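Beta-galactosidase (PDB 5MUJ) is a gut-bacterial glycoside hydrolase that binds a side-chain B glycan of the plant pectin rhamnogalacturonan II and probably takes part in its breakdown. Local coordinates at residues L320-K334 / H346-A360. Sequence-based numbering, arbitrary orientation.
Sequences LIIPSKNYDELFAHK and HFYCAVNNAEQRGIA. With RAM (alpha-L-rhamnopyranose), chain B.
Tyr348, on strand 346-351, packs against Ile321 and reaches Tyr327 and Asp328 in the loop before strand 331-334. Tyr348 CB lies 3.1 Å from Lys334 O. With CG set between the backbone N and the carbonyl carbon (chi1 69°), the ring turns one face to Ile321, whose CG2 stands 3.7 Å from the Tyr348 ring centroid and only 3° off the normal, a CH-pi contact; Ala360 CB covers the opposite face toward the rim. Farther out, CE2 of Tyr348 meets Ala332 CB at 3.8 Å. At the tip, the hydroxyl is gripped twice: Tyr348 OH donates to Asp328 OD2 (2.7 Å) and accepts a hydrogen bond from Tyr327 OH (2.8 Å). The aspartate is itself positioned by Ser324 N and Lys325 N, which bind its OD1 from opposite faces of the carboxylate, and by a salt bridge from OD2 to Lys46.

The strands pair antiparallel, beginning at a classic beta bulge where Leu330 N and Phe331 N both donate to Val351 O. Farther along, Cys349 O accepts from His333 N and, across the other face of its carbonyl plane, from His333 ND1 at 3.1 Å. The ND1 bond lies in the imidazole plane and helps hold the ring's rotation, with His333 NE2 hydrogen-bonded to O4 of the bound rhamnose (2.8 Å). Both terminal nitrogens of Arg357 donate to that same O4, its guanidinium edge-on to it, while the extended Lys334 delivers NZ to O3 of the sugar at 2.6 Å. Asp61 forms salt bridges with Lys334 and Arg357.

Five four-stranded antiparallel sheets indicate a five-bladed beta-propeller; hairpin 331-340/343-351 and strand 357-363 belong to its last blade, which N-terminal strand 45-51 completes, and together they line the glycan pocket.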
# COMPACT_ATOMS: atom_id res chain seq x y z
N LEU A 320 -7.73 -0.68 -13.92
CA LEU A 320 -6.57 0.18 -14.28
C LEU A 320 -5.34 -0.63 -14.62
O LEU A 320 -4.60 -0.27 -15.56
CB LEU A 320 -6.24 1.08 -13.10
CG LEU A 320 -7.24 2.16 -12.73
CD1 LEU A 320 -6.73 3.02 -11.58
CD2 LEU A 320 -7.58 3.04 -13.93
N ILE A 321 -5.04 -1.65 -13.83
CA ILE A 321 -3.87 -2.51 -14.01
C ILE A 321 -4.33 -3.94 -13.89
O ILE A 321 -4.96 -4.30 -12.88
CB ILE A 321 -2.78 -2.29 -12.93
CG1 ILE A 321 -2.37 -0.83 -12.86
CG2 ILE A 321 -1.57 -3.20 -13.16
CD1 ILE A 321 -1.52 -0.31 -14.04
N ILE A 322 -4.04 -4.76 -14.89
CA ILE A 322 -4.36 -6.17 -14.90
C ILE A 322 -3.18 -6.98 -15.38
O ILE A 322 -2.32 -6.43 -16.12
CB ILE A 322 -5.61 -6.50 -15.77
CG1 ILE A 322 -5.35 -6.38 -17.29
CG2 ILE A 322 -6.79 -5.61 -15.36
CD1 ILE A 322 -6.54 -6.79 -18.14
N PRO A 323 -3.12 -8.29 -15.07
CA PRO A 323 -2.10 -9.19 -15.65
C PRO A 323 -2.18 -9.19 -17.17
O PRO A 323 -3.26 -9.36 -17.73
CB PRO A 323 -2.48 -10.58 -15.11
CG PRO A 323 -3.11 -10.27 -13.79
CD PRO A 323 -3.87 -8.98 -14.00
N SER A 324 -1.04 -8.97 -17.83
CA SER A 324 -1.00 -8.91 -19.29
C SER A 324 0.38 -9.19 -19.91
O SER A 324 0.47 -9.44 -21.09
CB SER A 324 -1.56 -7.57 -19.74
OG SER A 324 -0.51 -6.58 -19.76
N LYS A 325 1.44 -9.17 -19.09
CA LYS A 325 2.82 -9.41 -19.53
C LYS A 325 3.38 -10.61 -18.81
O LYS A 325 2.87 -11.00 -17.76
CB LYS A 325 3.67 -8.20 -19.20
CG LYS A 325 3.26 -6.96 -19.97
CD LYS A 325 4.38 -5.94 -20.16
CE LYS A 325 5.62 -6.56 -20.76
NZ LYS A 325 5.32 -7.46 -21.90
N ASN A 326 4.48 -11.14 -19.32
CA ASN A 326 5.23 -12.20 -18.65
C ASN A 326 5.39 -11.94 -17.14
O ASN A 326 5.00 -12.76 -16.29
CB ASN A 326 6.63 -12.31 -19.31
CG ASN A 326 7.53 -11.06 -19.08
OD1 ASN A 326 7.14 -9.91 -19.37
ND2 ASN A 326 8.72 -11.30 -18.52
N TYR A 327 5.90 -10.74 -16.84
CA TYR A 327 6.41 -10.46 -15.53
C TYR A 327 5.25 -10.23 -14.52
O TYR A 327 5.48 -10.27 -13.32
CB TYR A 327 7.43 -9.30 -15.60
CG TYR A 327 6.86 -7.93 -15.88
CD1 TYR A 327 6.08 -7.31 -14.91
CD2 TYR A 327 7.05 -7.25 -17.10
CE1 TYR A 327 5.55 -6.06 -15.08
CE2 TYR A 327 6.49 -5.97 -17.28
CZ TYR A 327 5.71 -5.39 -16.26
OH TYR A 327 5.10 -4.14 -16.30
N ASP A 328 4.03 -9.93 -15.01
CA ASP A 328 2.84 -9.76 -14.08
C ASP A 328 1.66 -10.69 -14.34
O ASP A 328 0.50 -10.40 -13.94
CB ASP A 328 2.38 -8.29 -14.02
CG ASP A 328 1.80 -7.77 -15.35
OD1 ASP A 328 1.45 -8.57 -16.23
OD2 ASP A 328 1.69 -6.52 -15.51
N GLU A 329 1.98 -11.85 -14.89
CA GLU A 329 0.96 -12.72 -15.45
C GLU A 329 0.01 -13.36 -14.41
O GLU A 329 -1.05 -13.83 -14.80
CB GLU A 329 1.60 -13.82 -16.28
CG GLU A 329 2.33 -14.88 -15.48
CD GLU A 329 3.30 -15.75 -16.27
OE1 GLU A 329 3.17 -15.88 -17.51
OE2 GLU A 329 4.19 -16.33 -15.62
N LEU A 330 0.39 -13.37 -13.14
CA LEU A 330 -0.46 -13.93 -12.08
C LEU A 330 -1.20 -12.82 -11.33
O LEU A 330 -2.44 -12.83 -11.29
CB LEU A 330 0.38 -14.77 -11.12
CG LEU A 330 -0.41 -15.44 -9.98
CD1 LEU A 330 -1.48 -16.37 -10.51
CD2 LEU A 330 0.53 -16.18 -9.03
N PHE A 331 -0.45 -11.89 -10.74
CA PHE A 331 -1.01 -10.76 -10.03
C PHE A 331 -0.42 -9.47 -10.58
O PHE A 331 0.81 -9.39 -10.81
CB PHE A 331 -0.71 -10.78 -8.51
CG PHE A 331 -1.10 -12.04 -7.77
CD1 PHE A 331 -2.31 -12.66 -8.01
CD2 PHE A 331 -0.29 -12.55 -6.74
CE1 PHE A 331 -2.68 -13.79 -7.28
CE2 PHE A 331 -0.64 -13.69 -6.04
CZ PHE A 331 -1.85 -14.29 -6.32
N ALA A 332 -1.24 -8.45 -10.81
CA ALA A 332 -0.73 -7.09 -11.16
C ALA A 332 -1.52 -6.13 -10.30
O ALA A 332 -2.66 -5.82 -10.60
CB ALA A 332 -0.88 -6.77 -12.65
N HIS A 333 -0.94 -5.73 -9.19
CA HIS A 333 -1.74 -5.31 -8.05
C HIS A 333 -0.96 -4.53 -6.99
O HIS A 333 0.23 -4.74 -6.77
CB HIS A 333 -2.45 -6.54 -7.42
CG HIS A 333 -1.56 -7.45 -6.64
ND1 HIS A 333 -0.21 -7.58 -6.83
CD2 HIS A 333 -1.85 -8.28 -5.60
CE1 HIS A 333 0.29 -8.46 -5.98
NE2 HIS A 333 -0.69 -8.90 -5.22
N LYS A 334 -1.73 -3.70 -6.27
CA LYS A 334 -1.26 -2.78 -5.22
C LYS A 334 -0.80 -1.54 -5.91
O LYS A 334 -0.29 -1.65 -7.02
CB LYS A 334 -0.24 -3.43 -4.28
CG LYS A 334 -0.70 -4.79 -3.76
CD LYS A 334 0.24 -5.31 -2.72
CE LYS A 334 -0.19 -6.68 -2.25
NZ LYS A 334 0.76 -7.19 -1.24
N HIS A 346 1.97 4.74 -12.48
CA HIS A 346 1.27 3.84 -11.59
C HIS A 346 2.25 2.72 -11.21
O HIS A 346 2.53 1.85 -12.02
CB HIS A 346 0.02 3.30 -12.25
CG HIS A 346 -0.92 2.62 -11.29
ND1 HIS A 346 -2.29 2.71 -11.45
CD2 HIS A 346 -0.73 1.76 -10.24
CE1 HIS A 346 -2.90 1.99 -10.50
NE2 HIS A 346 -1.98 1.41 -9.77
N PHE A 347 2.74 2.77 -9.95
CA PHE A 347 3.61 1.75 -9.41
C PHE A 347 2.79 0.61 -8.84
O PHE A 347 1.78 0.85 -8.13
CB PHE A 347 4.52 2.34 -8.31
CG PHE A 347 5.45 3.41 -8.82
CD1 PHE A 347 5.00 4.71 -9.00
CD2 PHE A 347 6.77 3.11 -9.15
CE1 PHE A 347 5.86 5.72 -9.50
CE2 PHE A 347 7.62 4.11 -9.66
CZ PHE A 347 7.16 5.40 -9.82
N TYR A 348 3.17 -0.62 -9.12
CA TYR A 348 2.38 -1.78 -8.67
C TYR A 348 3.25 -2.98 -8.45
O TYR A 348 4.42 -2.96 -8.84
CB TYR A 348 1.26 -2.10 -9.66
CG TYR A 348 1.67 -2.65 -11.03
CD1 TYR A 348 2.03 -1.78 -12.10
CD2 TYR A 348 1.79 -3.99 -11.25
CE1 TYR A 348 2.34 -2.31 -13.33
CE2 TYR A 348 2.13 -4.53 -12.49
CZ TYR A 348 2.45 -3.66 -13.53
OH TYR A 348 2.79 -4.16 -14.80
N CYS A 349 2.74 -3.99 -7.77
CA CYS A 349 3.48 -5.22 -7.50
C CYS A 349 3.13 -6.25 -8.55
O CYS A 349 1.95 -6.56 -8.76
CB CYS A 349 3.17 -5.77 -6.09
SG CYS A 349 3.90 -7.39 -5.75
N ALA A 350 4.17 -6.74 -9.25
CA ALA A 350 4.03 -7.69 -10.32
C ALA A 350 4.46 -9.04 -9.80
O ALA A 350 5.55 -9.15 -9.22
CB ALA A 350 4.96 -7.25 -11.47
N VAL A 351 3.57 -10.05 -9.96
CA VAL A 351 3.85 -11.42 -9.65
C VAL A 351 3.53 -12.31 -10.86
O VAL A 351 2.47 -12.16 -11.46
CB VAL A 351 3.01 -11.88 -8.44
CG1 VAL A 351 3.32 -13.33 -8.03
CG2 VAL A 351 3.24 -10.89 -7.29
N ASN A 352 4.42 -13.25 -11.16
CA ASN A 352 4.24 -14.16 -12.29
C ASN A 352 3.88 -15.56 -11.79
O ASN A 352 3.71 -15.76 -10.58
CB ASN A 352 5.49 -14.15 -13.19
CG ASN A 352 6.75 -14.62 -12.49
OD1 ASN A 352 6.73 -15.32 -11.46
ND2 ASN A 352 7.89 -14.26 -13.07
N ASN A 353 3.76 -16.51 -12.72
CA ASN A 353 3.33 -17.87 -12.36
C ASN A 353 4.39 -18.62 -11.58
O ASN A 353 4.04 -19.54 -10.83
CB ASN A 353 2.92 -18.70 -13.59
CG ASN A 353 1.63 -18.22 -14.23
OD1 ASN A 353 0.76 -17.65 -13.58
ND2 ASN A 353 1.50 -18.45 -15.54
N ALA A 354 5.67 -18.25 -11.75
CA ALA A 354 6.73 -18.75 -10.84
C ALA A 354 6.70 -18.11 -9.43
O ALA A 354 7.49 -18.49 -8.56
CB ALA A 354 8.10 -18.56 -11.46
N GLU A 355 5.83 -17.13 -9.25
CA GLU A 355 5.65 -16.40 -8.01
C GLU A 355 6.84 -15.53 -7.64
O GLU A 355 7.01 -15.16 -6.48
CB GLU A 355 5.22 -17.32 -6.86
CG GLU A 355 3.85 -17.93 -7.10
CD GLU A 355 3.51 -18.99 -6.07
OE1 GLU A 355 2.70 -18.73 -5.15
OE2 GLU A 355 4.08 -20.10 -6.18
N GLN A 356 7.61 -15.14 -8.65
CA GLN A 356 8.58 -14.08 -8.49
C GLN A 356 7.81 -12.78 -8.29
O GLN A 356 6.75 -12.58 -8.89
CB GLN A 356 9.51 -14.01 -9.71
CG GLN A 356 10.23 -15.30 -10.01
CD GLN A 356 11.05 -15.21 -11.30
OE1 GLN A 356 10.58 -14.78 -12.34
NE2 GLN A 356 12.28 -15.65 -11.22
N ARG A 357 8.33 -11.92 -7.42
CA ARG A 357 7.60 -10.75 -6.98
C ARG A 357 8.49 -9.51 -6.95
O ARG A 357 9.49 -9.47 -6.25
CB ARG A 357 7.02 -11.03 -5.59
CG ARG A 357 6.21 -9.87 -5.02
CD ARG A 357 5.45 -10.25 -3.73
NE ARG A 357 4.44 -11.31 -3.90
CZ ARG A 357 3.12 -11.17 -3.70
NH1 ARG A 357 2.59 -10.02 -3.34
NH2 ARG A 357 2.32 -12.20 -3.94
N GLY A 358 8.03 -8.48 -7.63
CA GLY A 358 8.72 -7.19 -7.67
C GLY A 358 7.77 -6.06 -7.93
O GLY A 358 6.54 -6.27 -7.98
N ILE A 359 8.32 -4.86 -8.06
CA ILE A 359 7.57 -3.64 -8.27
C ILE A 359 7.79 -3.21 -9.72
O ILE A 359 8.94 -3.14 -10.20
CB ILE A 359 7.99 -2.52 -7.31
CG1 ILE A 359 7.58 -2.91 -5.88
CG2 ILE A 359 7.39 -1.16 -7.66
CD1 ILE A 359 8.26 -2.14 -4.76
N ALA A 360 6.69 -2.92 -10.42
CA ALA A 360 6.70 -2.44 -11.83
C ALA A 360 5.97 -1.11 -11.98
O ALA A 360 5.35 -0.60 -11.03
CB ALA A 360 6.10 -3.43 -12.74
C1 RAM B . -2.16 -11.99 0.02
C2 RAM B . -1.20 -10.84 0.19
C3 RAM B . -0.24 -10.84 -0.99
C4 RAM B . -1.06 -10.73 -2.27
C5 RAM B . -2.17 -11.78 -2.45
C6 RAM B . -3.19 -11.37 -3.49
O2 RAM B . -1.97 -9.61 0.25
O3 RAM B . 0.72 -9.78 -0.90
O4 RAM B . -0.19 -10.91 -3.38
O5 RAM B . -2.86 -12.17 -1.23
O HOH W 1 6.47 -17.26 -14.61
O HOH W 2 -1.63 -16.70 -14.29